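Local atomic coordinates of MxaA (Stigmatella aurantiaca, PDB entry 4W4T), a protein that probably reduces the carrier-bound myxalamid chain with NADPH through its terminal reductase domain, the part present here, releasing the product from the PKS-NRPS assembly line. Residues R264-C269 with D319-Y324. Numbering follows the deposited sequence.
Sequences RTLKGC and DEMWNY
L266 reaches helix 318-328 mainly through its CD2 methyl, which faces two successive side chains, M321, a selenomethionine, and W322, without being wedged between them. The gap from L266 CD2 to the terminal methyl CE of M321 is 4.4 Å, an encounter of two methyl tips. Toward the indole, the same CD2 lies near the ring plane and meets its benzo edge, 4.4 Å from W322 CZ3, so the methyl does not sit over a face.

One helical turn further along its segment, C269 addresses the same ring differently. Its SG stands 5.3 Å from the centroid of the six-membered ring of W322 and 39° off the ring normal, a loose, oblique sulfur-aromatic contact. With CG roughly opposite the carbonyl C (chi1 -42°), the W322 indole leans back toward the start of its own helix and across to helix 261-272, while one face of the ring receives CB of M321, 4.0 Å above the plane near the rim.

Around this first shell, W322 NE1 makes a weak hydrogen bond to the carbonyl O of P276, and the indole also touches A275; both belong to strand 274-277, against which C269 packs as well. I403 of helix 400-412 contacts M321. Helices 261-272 and 318-328 each lead toward a strand of the small two-stranded parallel sheet, 274-277 and 333-336. They pack in the lobe carrying that sheet, apart from the large Rossmann-type sheet and the NADPH site, consistent with the substrate-side region of extended short-chain dehydrogenases. With 126 Å² buried in all, the direct interface is sparse and essentially dispersive, and the indole nitrogen is tethered weakly, to the neighbouring strand.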
loop_
_atom_site.group_PDB
_atom_site.type_symbol
_atom_site.label_atom_id
_atom_site.label_comp_id
_atom_site.label_asym_id
_atom_site.label_seq_id
_atom_site.Cartn_x
_atom_site.Cartn_y
_atom_site.Cartn_z
ATOM N N ARG A 264 14.373 -3.946 1.675
ATOM C CA ARG A 264 13.225 -4.003 2.580
ATOM C C ARG A 264 12.976 -5.399 3.124
ATOM O O ARG A 264 12.701 -5.602 4.314
ATOM C CB ARG A 264 11.964 -3.530 1.860
ATOM C CG ARG A 264 11.797 -2.043 1.751
ATOM C CD ARG A 264 10.440 -1.741 1.107
ATOM N NE ARG A 264 10.293 -0.328 0.798
ATOM C CZ ARG A 264 9.702 0.546 1.601
ATOM N NH1 ARG A 264 9.187 0.142 2.756
ATOM N NH2 ARG A 264 9.619 1.821 1.242
ATOM N N THR A 265 13.036 -6.368 2.228
ATOM C CA THR A 265 12.821 -7.750 2.600
ATOM C C THR A 265 13.897 -8.247 3.558
ATOM O O THR A 265 13.589 -8.872 4.575
ATOM C CB THR A 265 12.778 -8.622 1.350
ATOM O OG1 THR A 265 11.719 -8.149 0.511
ATOM C CG2 THR A 265 12.544 -10.070 1.705
ATOM N N LEU A 266 15.166 -7.977 3.243
ATOM C CA LEU A 266 16.247 -8.409 4.121
ATOM C C LEU A 266 16.137 -7.778 5.496
ATOM O O LEU A 266 16.361 -8.445 6.503
ATOM C CB LEU A 266 17.614 -8.079 3.516
ATOM C CG LEU A 266 17.942 -8.806 2.219
ATOM C CD1 LEU A 266 19.391 -8.544 1.811
ATOM C CD2 LEU A 266 17.669 -10.301 2.349
ATOM N N LYS A 267 15.800 -6.491 5.550
ATOM C CA LYS A 267 15.684 -5.828 6.847
ATOM C C LYS A 267 14.535 -6.427 7.644
ATOM O O LYS A 267 14.653 -6.616 8.847
ATOM C CB LYS A 267 15.484 -4.324 6.688
ATOM C CG LYS A 267 15.256 -3.602 8.017
ATOM C CD LYS A 267 15.275 -2.084 7.837
ATOM C CE LYS A 267 15.134 -1.346 9.171
ATOM N NZ LYS A 267 15.534 0.104 9.026
ATOM N N GLY A 268 13.436 -6.736 6.962
ATOM C CA GLY A 268 12.300 -7.391 7.592
ATOM C C GLY A 268 12.693 -8.726 8.194
ATOM O O GLY A 268 12.314 -9.041 9.312
ATOM N N CYS A 269 13.465 -9.517 7.458
ATOM C CA CYS A 269 13.890 -10.815 7.978
ATOM C C CYS A 269 14.763 -10.623 9.203
ATOM O O CYS A 269 14.622 -11.343 10.197
ATOM C CB CYS A 269 14.629 -11.622 6.911
ATOM S SG CYS A 269 13.536 -12.202 5.601
ATOM N N ASP A 319 18.871 -20.884 1.424
ATOM C CA ASP A 319 19.526 -21.288 2.670
ATOM C C ASP A 319 20.986 -20.834 2.692
ATOM O O ASP A 319 21.541 -20.596 3.759
ATOM C CB ASP A 319 19.416 -22.810 2.920
ATOM C CG ASP A 319 20.014 -23.664 1.802
ATOM O OD1 ASP A 319 20.811 -23.166 0.984
ATOM O OD2 ASP A 319 19.688 -24.874 1.747
ATOM N N GLU A 320 21.596 -20.682 1.519
ATOM C CA GLU A 320 22.938 -20.096 1.454
ATOM C C GLU A 320 22.885 -18.619 1.858
ATOM O O GLU A 320 23.727 -18.133 2.620
ATOM C CB GLU A 320 23.538 -20.250 0.047
ATOM C CG GLU A 320 23.654 -21.691 -0.429
ATOM C CD GLU A 320 24.203 -21.809 -1.844
ATOM O OE1 GLU A 320 23.592 -21.254 -2.793
ATOM O OE2 GLU A 320 25.252 -22.468 -2.002
HETATM N N MSE A 321 21.883 -17.905 1.358
HETATM C CA MSE A 321 21.700 -16.513 1.747
HETATM C C MSE A 321 21.609 -16.375 3.260
HETATM O O MSE A 321 22.256 -15.523 3.845
HETATM C CB MSE A 321 20.447 -15.924 1.098
HETATM C CG MSE A 321 20.615 -15.490 -0.320
HETATM SE SE MSE A 321 21.847 -13.951 -0.450
HETATM C CE MSE A 321 21.041 -12.727 0.816
ATOM N N TRP A 322 20.800 -17.206 3.909
ATOM C CA TRP A 322 20.659 -17.057 5.347
ATOM C C TRP A 322 21.973 -17.420 6.036
ATOM O O TRP A 322 22.346 -16.773 7.014
ATOM C CB TRP A 322 19.497 -17.903 5.888
ATOM C CG TRP A 322 18.253 -17.874 5.029
ATOM C CD1 TRP A 322 17.459 -18.942 4.719
ATOM C CD2 TRP A 322 17.677 -16.737 4.365
ATOM N NE1 TRP A 322 16.417 -18.539 3.910
ATOM C CE2 TRP A 322 16.533 -17.196 3.670
ATOM C CE3 TRP A 322 18.007 -15.380 4.289
ATOM C CZ2 TRP A 322 15.724 -16.342 2.911
ATOM C CZ3 TRP A 322 17.205 -14.536 3.531
ATOM C CH2 TRP A 322 16.074 -15.020 2.858
ATOM N N ASN A 323 22.690 -18.414 5.514
ATOM C CA ASN A 323 24.018 -18.727 6.056
ATOM C C ASN A 323 24.916 -17.488 6.016
ATOM O O ASN A 323 25.615 -17.195 6.979
ATOM C CB ASN A 323 24.692 -19.867 5.288
ATOM C CG ASN A 323 24.017 -21.218 5.506
ATOM O OD1 ASN A 323 23.290 -21.422 6.475
ATOM N ND2 ASN A 323 24.269 -22.147 4.597
ATOM N N TYR A 324 24.898 -16.766 4.890
ATOM C CA TYR A 324 25.796 -15.617 4.731
ATOM C C TYR A 324 25.422 -14.523 5.721
ATOM O O TYR A 324 26.283 -13.822 6.248
ATOM C CB TYR A 324 25.758 -15.064 3.293
ATOM C CG TYR A 324 26.164 -16.052 2.212
ATOM C CD1 TYR A 324 27.034 -17.103 2.492
ATOM C CD2 TYR A 324 25.659 -15.946 0.918
ATOM C CE1 TYR A 324 27.413 -18.006 1.508
ATOM C CE2 TYR A 324 26.028 -16.850 -0.077
ATOM C CZ TYR A 324 26.904 -17.880 0.232
ATOM O OH TYR A 324 27.265 -18.785 -0.736
#